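Local coordinates for penicillin binding protein 2X (Streptococcus thermophilus, PDB 5U47) that probably acts as a transpeptidase that cross-links peptidoglycan strands in the septal cell wall, and is probably inactivated by beta-lactams that acylate its active-site serine, at residues Ile617-Gly622 against Leu643-Glu648; Lys670-Thr675 against Ser696-Ile701. The protein carries 1 engineered substitution. All blocks are in the same frame, centred on the assembly; numbering follows the deposited sequence.

Contact 1. Residues Ile617-Gly622 against Leu643-Glu648; sequences IVLGVG and LIMTNE
I617, V618 and L619 pair in parallel with L643, I644 and M645, joining the edge strand 615-619 to the central strand 641-646, first and last in chain order, of the three-stranded sheet in the first PASTA domain. The ladder is regular: I644 N reaches I617 O at 2.8 Å, and L619 N donates to I644 O at 2.7 Å. L619 O then takes two donors, T646 N in the carbonyl plane and T646 OG1, 2.9 Å away and 15° off that plane. The T646 hydroxyl is gripped from three directions, because it gives its proton to L619 O while accepting from G622 N at 3.1 Å and, weakly, from E648 N. Its torsion (chi1 70°) sets OG1 between the backbone N and carbonyl carbon, which turns it into the bend G620-G622. There V621 N finds E648 O at 2.8 Å, nearly along the C=O axis, so the two segments stay tied past the end of the sheet. N647 OD1 is satisfied outside, by K624 N.

The side chains split between the two faces of the sheet. V618 and I644 turn to helix 602-611, whereas L619, L643 and M645 meet W669 of helix 660-670, in the following PASTA domain. On this second face I617 and L643 run side by side, CD1 of the isoleucine 3.9 Å from CD2 of the leucine. At the far end the extended E648 side chain slants across V621, its CD 3.6 Å from V621 CG2. On the helix 602-611 side, V618 CG1 meets T646 CG2 at 3.7 Å, the two side chains crossing at about a right angle.

Contact 2. Residues Lys670-Thr675 against Ser696-Ile701; sequences KGIKIT and SKTKKI
I672 lays its CG2 methyl over one face of the K699 carbonyl, 3.9 Å from K699 C; the flat groups in this contact are peptide units, with no aromatic ring among them. K673 N comes to the oxygen end of the same carbonyl, 2.8 Å from K699 O, tilted 27° out of the plane toward the face that I672 covers. K673 CB sits close to the plane, 3.5 Å from that oxygen. The other branch of I672 reaches the preceding peptide: with CG1 beside the backbone N and anti to the carbonyl carbon (chi1 -64°), CG1 approaches T698 O obliquely from off the carbonyl plane, at 3.5 Å. One isoleucine therefore spans two successive peptide units.

Beyond this point the pairing is an ordinary parallel ladder. I701 N bonds to K673 O at 3.1 Å, and K700 CA adds a CA-H...O contact to the same oxygen. T675 N closes the run on I701 O at 2.9 Å.

I674 and I701 run alongside each other with the same heading, and I674 CD1 rests 3.8 Å from I701 CB. I701 CG1 meets I672 CG2 at 4.0 Å, so the three isoleucines make one greasy surface. Helix 660-670 lies against it, F666 touching I672 and V663 and A667 touching I674. K673 and K700 turn to the opposite face. K699 NZ reaches back to S696 O, and T698 OG1 is held by A694 O.

G671, with positive phi, ends that helix in a Schellman motif, and after I672 the chain enters strand 673-677. A helix leading into an edge strand that pairs in parallel with the central strand, the last in sequence, of a three-stranded sheet is the PASTA fold, here in the second copy.

Contacts 1 and 2 are equivalent strand pairings in successive PASTA domains, each joining an edge strand to the central strand of its own sheet, with centres about 17 Å apart. Neither is deep core, but contact 1 is the more enclosed: helix 602-611 backs one face, and the second domain's helix 660-670 presses on the other through W669. That helix also backs contact 2, so it serves both sheets. The opposite face of contact 2 carries exposed lysines. Their chemistry differs accordingly: in 617-622/643-648 a threonine hydroxyl ties the two segments together past the strand ends, whereas 670-675/696-701 relies across the strands on backbone bonds and isoleucine packing.

Contact 1. Residues Ile617-Gly622 against Leu643-Glu648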
loop_
_atom_site.group_PDB
_atom_site.type_symbol
_atom_site.label_atom_id
_atom_site.label_comp_id
_atom_site.label_asym_id
_atom_site.label_seq_id
_atom_site.Cartn_x
_atom_site.Cartn_y
_atom_site.Cartn_z
ATOM N N ILE A 617 -0.527 13.115 -13.746
ATOM C CA ILE A 617 0.125 14.275 -13.143
ATOM C C ILE A 617 -1.010 15.277 -12.898
ATOM O O ILE A 617 -1.659 15.734 -13.863
ATOM C CB ILE A 617 1.151 14.934 -14.078
ATOM C CG1 ILE A 617 2.272 13.945 -14.425
ATOM C CG2 ILE A 617 1.699 16.185 -13.420
ATOM C CD1 ILE A 617 3.155 14.397 -15.570
ATOM N N VAL A 618 -1.253 15.591 -11.628
ATOM C CA VAL A 618 -2.322 16.502 -11.240
ATOM C C VAL A 618 -1.720 17.897 -11.177
ATOM O O VAL A 618 -0.736 18.112 -10.452
ATOM C CB VAL A 618 -2.941 16.088 -9.898
ATOM C CG1 VAL A 618 -3.963 17.106 -9.403
ATOM C CG2 VAL A 618 -3.604 14.716 -10.040
ATOM N N LEU A 619 -2.280 18.822 -11.968
ATOM C CA LEU A 619 -1.786 20.193 -12.020
ATOM C C LEU A 619 -2.646 21.110 -11.170
ATOM O O LEU A 619 -3.844 21.305 -11.453
ATOM C CB LEU A 619 -1.774 20.722 -13.456
ATOM C CG LEU A 619 -0.988 19.915 -14.487
ATOM C CD1 LEU A 619 -1.212 20.475 -15.875
ATOM C CD2 LEU A 619 0.496 19.892 -14.152
ATOM N N GLY A 620 -2.041 21.681 -10.132
ATOM C CA GLY A 620 -2.764 22.618 -9.288
ATOM C C GLY A 620 -3.408 21.998 -8.063
ATOM O O GLY A 620 -3.202 20.834 -7.768
ATOM N N VAL A 621 -4.227 22.798 -7.381
ATOM C CA VAL A 621 -4.821 22.418 -6.100
ATOM C C VAL A 621 -6.337 22.444 -6.029
ATOM O O VAL A 621 -6.888 22.244 -4.960
ATOM C CB VAL A 621 -4.277 23.343 -4.989
ATOM C CG1 VAL A 621 -2.776 23.158 -4.859
ATOM C CG2 VAL A 621 -4.609 24.811 -5.270
ATOM N N GLY A 622 -7.004 22.712 -7.152
ATOM C CA GLY A 622 -8.468 22.758 -7.179
ATOM C C GLY A 622 -9.116 21.400 -6.959
ATOM O O GLY A 622 -8.499 20.354 -7.210
ATOM N N LEU A 643 -1.869 14.354 -18.194
ATOM C CA LEU A 643 -2.057 15.548 -17.372
ATOM C C LEU A 643 -3.521 15.720 -16.997
ATOM O O LEU A 643 -4.396 15.555 -17.843
ATOM C CB LEU A 643 -1.643 16.795 -18.117
ATOM C CG LEU A 643 -0.224 16.925 -18.636
ATOM C CD1 LEU A 643 -0.107 18.259 -19.365
ATOM C CD2 LEU A 643 0.782 16.815 -17.498
ATOM N N ILE A 644 -3.765 16.050 -15.736
ATOM C CA ILE A 644 -5.096 16.360 -15.215
ATOM C C ILE A 644 -4.956 17.781 -14.686
ATOM O O ILE A 644 -4.277 18.010 -13.674
ATOM C CB ILE A 644 -5.523 15.408 -14.081
ATOM C CG1 ILE A 644 -5.654 13.972 -14.587
ATOM C CG2 ILE A 644 -6.854 15.838 -13.467
ATOM C CD1 ILE A 644 -5.858 12.965 -13.465
ATOM N N MET A 645 -5.551 18.748 -15.382
ATOM C CA MET A 645 -5.484 20.139 -14.922
ATOM C C MET A 645 -6.694 20.433 -14.061
ATOM O O MET A 645 -7.817 20.313 -14.523
ATOM C CB MET A 645 -5.438 21.126 -16.076
ATOM C CG MET A 645 -5.079 22.556 -15.646
ATOM S SD MET A 645 -5.111 23.688 -17.047
ATOM C CE MET A 645 -6.872 23.918 -17.253
ATOM N N THR A 646 -6.457 20.834 -12.817
ATOM C CA THR A 646 -7.559 21.137 -11.913
ATOM C C THR A 646 -8.033 22.552 -12.173
ATOM O O THR A 646 -7.414 23.293 -12.943
ATOM C CB THR A 646 -7.150 21.043 -10.438
ATOM O OG1 THR A 646 -6.266 22.125 -10.114
ATOM C CG2 THR A 646 -6.484 19.708 -10.154
ATOM N N ASN A 647 -9.111 22.936 -11.494
ATOM C CA ASN A 647 -9.665 24.276 -11.660
ATOM C C ASN A 647 -8.907 25.374 -10.894
ATOM O O ASN A 647 -9.292 26.526 -10.964
ATOM C CB ASN A 647 -11.168 24.318 -11.336
ATOM C CG ASN A 647 -11.477 24.001 -9.894
ATOM O OD1 ASN A 647 -10.768 23.236 -9.233
ATOM N ND2 ASN A 647 -12.574 24.545 -9.411
ATOM N N GLU A 648 -7.848 25.026 -10.162
ATOM C CA GLU A 648 -7.030 26.046 -9.482
ATOM C C GLU A 648 -5.559 25.719 -9.705
ATOM O O GLU A 648 -4.952 24.958 -8.951
ATOM C CB GLU A 648 -7.362 26.158 -8.002
ATOM C CG GLU A 648 -6.589 27.285 -7.335
ATOM C CD GLU A 648 -6.972 27.510 -5.890
ATOM O OE1 GLU A 648 -7.789 26.726 -5.355
ATOM O OE2 GLU A 648 -6.441 28.471 -5.291
#

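Contact 2. Residues Lys670-Thr675 against Ser696-Ile701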
loop_
_atom_site.group_PDB
_atom_site.type_symbol
_atom_site.label_atom_id
_atom_site.label_comp_id
_atom_site.label_asym_id
_atom_site.label_seq_id
_atom_site.Cartn_x
_atom_site.Cartn_y
_atom_site.Cartn_z
ATOM N N LYS A 670 -1.726 26.863 -21.102
ATOM C CA LYS A 670 -1.390 28.097 -20.375
ATOM C C LYS A 670 -0.730 29.203 -21.200
ATOM O O LYS A 670 -0.330 30.220 -20.639
ATOM C CB LYS A 670 -0.526 27.776 -19.148
ATOM C CG LYS A 670 -1.159 26.800 -18.177
ATOM C CD LYS A 670 -2.546 27.202 -17.698
ATOM C CE LYS A 670 -2.550 28.515 -16.961
ATOM N NZ LYS A 670 -3.899 28.784 -16.380
ATOM N N GLY A 671 -0.629 29.013 -22.512
ATOM C CA GLY A 671 -0.065 30.024 -23.395
ATOM C C GLY A 671 1.372 30.402 -23.107
ATOM O O GLY A 671 1.714 31.572 -23.112
ATOM N N ILE A 672 2.217 29.407 -22.862
ATOM C CA ILE A 672 3.624 29.642 -22.577
ATOM C C ILE A 672 4.431 29.166 -23.772
ATOM O O ILE A 672 4.154 28.108 -24.323
ATOM C CB ILE A 672 4.048 28.884 -21.307
ATOM C CG1 ILE A 672 3.275 29.432 -20.105
ATOM C CG2 ILE A 672 5.556 28.979 -21.093
ATOM C CD1 ILE A 672 3.471 28.626 -18.842
ATOM N N LYS A 673 5.421 29.957 -24.166
ATOM C CA LYS A 673 6.308 29.630 -25.287
ATOM C C LYS A 673 7.455 28.755 -24.794
ATOM O O LYS A 673 8.239 29.184 -23.950
ATOM C CB LYS A 673 6.873 30.926 -25.873
ATOM C CG LYS A 673 7.968 30.787 -26.918
ATOM C CD LYS A 673 7.444 30.420 -28.293
ATOM C CE LYS A 673 8.566 30.444 -29.329
ATOM N NZ LYS A 673 9.563 29.355 -29.102
ATOM N N ILE A 674 7.572 27.549 -25.341
ATOM C CA ILE A 674 8.629 26.621 -24.938
ATOM C C ILE A 674 9.718 26.508 -25.991
ATOM O O ILE A 674 9.434 26.380 -27.167
ATOM C CB ILE A 674 8.091 25.181 -24.676
ATOM C CG1 ILE A 674 6.987 25.175 -23.613
ATOM C CG2 ILE A 674 9.233 24.261 -24.237
ATOM C CD1 ILE A 674 7.454 25.596 -22.238
ATOM N N THR A 675 10.963 26.564 -25.542
ATOM C CA THR A 675 12.128 26.345 -26.381
ATOM C C THR A 675 12.712 25.013 -25.933
ATOM O O THR A 675 12.960 24.833 -24.736
ATOM C CB THR A 675 13.158 27.474 -26.177
ATOM O OG1 THR A 675 12.593 28.701 -26.637
ATOM C CG2 THR A 675 14.437 27.200 -26.946
ATOM N N SER A 696 1.225 33.370 -14.321
ATOM C CA SER A 696 0.846 34.680 -14.857
ATOM C C SER A 696 2.036 35.524 -15.309
ATOM O O SER A 696 1.872 36.416 -16.132
ATOM C CB SER A 696 0.050 35.474 -13.819
ATOM O OG SER A 696 0.848 35.756 -12.678
ATOM N N LYS A 697 3.215 35.280 -14.757
ATOM C CA LYS A 697 4.400 36.020 -15.204
ATOM C C LYS A 697 5.389 35.172 -16.022
ATOM O O LYS A 697 6.421 35.681 -16.450
ATOM C CB LYS A 697 5.113 36.702 -14.039
ATOM C CG LYS A 697 5.988 35.820 -13.178
ATOM C CD LYS A 697 6.917 36.689 -12.330
ATOM C CE LYS A 697 8.058 35.882 -11.725
ATOM N NZ LYS A 697 9.071 36.795 -11.106
ATOM N N THR A 698 5.050 33.904 -16.264
ATOM C CA THR A 698 5.912 33.006 -17.001
ATOM C C THR A 698 5.475 32.983 -18.470
ATOM O O THR A 698 4.406 32.454 -18.790
ATOM C CB THR A 698 5.845 31.595 -16.375
ATOM O OG1 THR A 698 6.254 31.663 -14.991
ATOM C CG2 THR A 698 6.755 30.624 -17.122
ATOM N N LYS A 699 6.296 33.555 -19.353
ATOM C CA LYS A 699 5.959 33.639 -20.783
ATOM C C LYS A 699 6.754 32.661 -21.616
ATOM O O LYS A 699 6.286 32.206 -22.662
ATOM C CB LYS A 699 6.268 35.042 -21.325
ATOM C CG LYS A 699 5.745 36.208 -20.493
ATOM C CD LYS A 699 4.245 36.137 -20.248
ATOM C CE LYS A 699 3.757 37.371 -19.503
ATOM N NZ LYS A 699 2.290 37.317 -19.254
ATOM N N LYS A 700 7.964 32.359 -21.148
ATOM C CA LYS A 700 8.893 31.496 -21.858
ATOM C C LYS A 700 9.643 30.565 -20.915
ATOM O O LYS A 700 9.997 30.952 -19.801
ATOM C CB LYS A 700 9.959 32.348 -22.559
ATOM C CG LYS A 700 9.436 33.362 -23.557
ATOM C CD LYS A 700 10.583 34.158 -24.175
ATOM C CE LYS A 700 10.068 35.199 -25.147
ATOM N NZ LYS A 700 11.193 35.807 -25.914
ATOM N N ILE A 701 9.886 29.341 -21.376
ATOM C CA ILE A 701 10.688 28.406 -20.630
ATOM C C ILE A 701 11.562 27.637 -21.608
ATOM O O ILE A 701 11.127 27.289 -22.714
ATOM C CB ILE A 701 9.851 27.376 -19.850
ATOM C CG1 ILE A 701 8.770 28.034 -18.986
ATOM C CG2 ILE A 701 10.761 26.529 -18.975
ATOM C CD1 ILE A 701 7.808 27.036 -18.360
#